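Local coordinates for Thiol:disulfide interchange protein dsbA-like (Escherichia coli, PDB 3C7M) that transfers its own disulfide bond to other periplasmic proteins and, together with its partner DsbI, forms an essential disulfide in the sulfotransferase AssT, at residues V71-I76 with P142-T147. Sequence-based numbering, arbitrary orientation.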
# COMPACT_ATOMS: atom_id res chain seq x y z
N VAL A 71 -9.92 -0.32 6.42
CA VAL A 71 -9.81 1.13 6.50
C VAL A 71 -9.17 1.67 5.22
O VAL A 71 -9.68 2.61 4.61
CB VAL A 71 -9.04 1.57 7.77
CG1 VAL A 71 -8.70 3.05 7.72
CG2 VAL A 71 -9.86 1.24 9.03
N PHE A 72 -8.06 1.07 4.80
CA PHE A 72 -7.36 1.54 3.61
C PHE A 72 -8.19 1.38 2.34
O PHE A 72 -8.18 2.28 1.50
CB PHE A 72 -6.01 0.85 3.44
CG PHE A 72 -5.02 1.11 4.55
CD1 PHE A 72 -4.98 2.34 5.22
CD2 PHE A 72 -4.08 0.14 4.88
CE1 PHE A 72 -4.05 2.57 6.24
CE2 PHE A 72 -3.14 0.36 5.89
CZ PHE A 72 -3.12 1.57 6.56
N ALA A 73 -8.90 0.26 2.20
CA ALA A 73 -9.75 0.03 1.02
C ALA A 73 -10.85 1.09 0.95
O ALA A 73 -11.14 1.63 -0.12
CB ALA A 73 -10.35 -1.37 1.03
N VAL A 74 -11.45 1.39 2.09
CA VAL A 74 -12.49 2.42 2.13
C VAL A 74 -11.91 3.77 1.72
O VAL A 74 -12.45 4.46 0.85
CB VAL A 74 -13.17 2.49 3.51
CG1 VAL A 74 -13.93 3.82 3.68
CG2 VAL A 74 -14.12 1.30 3.69
N LEU A 75 -10.78 4.13 2.31
CA LEU A 75 -10.25 5.48 2.10
C LEU A 75 -9.64 5.68 0.72
O LEU A 75 -9.78 6.76 0.14
CB LEU A 75 -9.26 5.87 3.21
CG LEU A 75 -9.88 5.88 4.62
CD1 LEU A 75 -8.82 6.11 5.67
CD2 LEU A 75 -11.03 6.89 4.76
N ILE A 76 -9.00 4.64 0.18
CA ILE A 76 -8.48 4.71 -1.20
C ILE A 76 -9.62 4.90 -2.19
O ILE A 76 -9.53 5.73 -3.09
CB ILE A 76 -7.63 3.46 -1.57
CG1 ILE A 76 -6.28 3.56 -0.88
CG2 ILE A 76 -7.41 3.38 -3.09
CD1 ILE A 76 -5.48 2.27 -0.90
N PRO A 142 -19.71 -2.46 -3.14
CA PRO A 142 -19.05 -3.39 -4.04
C PRO A 142 -17.62 -3.02 -4.42
O PRO A 142 -16.77 -3.90 -4.44
CB PRO A 142 -19.95 -3.38 -5.28
CG PRO A 142 -21.29 -3.06 -4.74
CD PRO A 142 -21.04 -2.07 -3.64
N ALA A 143 -17.35 -1.74 -4.70
CA ALA A 143 -16.00 -1.32 -5.10
C ALA A 143 -14.97 -1.58 -3.99
O ALA A 143 -13.84 -2.00 -4.27
CB ALA A 143 -15.97 0.13 -5.52
N VAL A 144 -15.37 -1.33 -2.75
CA VAL A 144 -14.50 -1.57 -1.60
C VAL A 144 -14.25 -3.07 -1.42
O VAL A 144 -13.11 -3.51 -1.23
CB VAL A 144 -15.08 -0.94 -0.32
CG1 VAL A 144 -14.30 -1.38 0.91
CG2 VAL A 144 -15.08 0.59 -0.46
N GLN A 145 -15.31 -3.86 -1.51
CA GLN A 145 -15.17 -5.31 -1.44
C GLN A 145 -14.30 -5.88 -2.57
O GLN A 145 -13.55 -6.83 -2.34
CB GLN A 145 -16.55 -5.99 -1.35
CG GLN A 145 -17.28 -5.70 -0.02
CD GLN A 145 -16.50 -6.18 1.20
OE1 GLN A 145 -16.01 -7.32 1.24
NE2 GLN A 145 -16.40 -5.32 2.22
N GLU A 146 -14.43 -5.32 -3.77
CA GLU A 146 -13.60 -5.70 -4.92
C GLU A 146 -12.12 -5.44 -4.62
O GLU A 146 -11.26 -6.28 -4.91
CB GLU A 146 -14.01 -4.92 -6.17
CG GLU A 146 -15.35 -5.30 -6.79
CD GLU A 146 -15.88 -4.23 -7.75
OE1 GLU A 146 -15.09 -3.71 -8.56
OE2 GLU A 146 -17.09 -3.92 -7.69
N THR A 147 -11.82 -4.28 -4.04
CA THR A 147 -10.46 -3.92 -3.65
C THR A 147 -9.90 -4.95 -2.68
O THR A 147 -8.78 -5.44 -2.86
CB THR A 147 -10.42 -2.49 -3.05
OG1 THR A 147 -10.81 -1.54 -4.05
CG2 THR A 147 -9.02 -2.14 -2.55
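The methyl group of A73 faces helix 142-150 and meets side chains from two successive turns of it. V144 reaches it with CG1, 4.0 Å from A73 CB, and T147 with CG2, 3.9 Å from the same CB. The CB bonds of all three residues point across the interface, and because A73 has only a methyl group the backbones can come close: the CA atoms of A73 and V144 are 5.7 Å apart, and the axes of the two short segments approach to 8.9 Å at an angle of 129°.

Both branches of V144 touch A73 and V74. With chi1 at 171°, CG1 lies anti to the backbone N and reaches both the A73 methyl and CG2 of V74, the latter at 3.9 Å. CG2 rests on the backbone of helix 65-81, 4.1 Å from A73 O and equally near V74 CA. The CB bond of V74 points away from helix 142-150, yet its CG2 still touches V144 CG1, the two valine side chains meeting at an oblique angle.

T147 presents a methyl on one branch and a hydroxyl on the other. Its chi1 of -64° sets CG2 anti to the backbone N, against A73, while OG1 accepts a hydrogen bond from N77 ND2. N77, one turn after A73 on the same helix, also bonds A73 O; its bond to T147 OG1 links the two helices.

Both helices belong to the helical region inserted between strands 52-57 and 165-168 of the thioredoxin fold, as in DsbA. V74 also packs on F135 and A138 of helix 132-139, and V144 on L139; elsewhere on helix 65-81, V71 and L75 touch helix 92-106, while F72 extends to F25 and H57 at the central sheet.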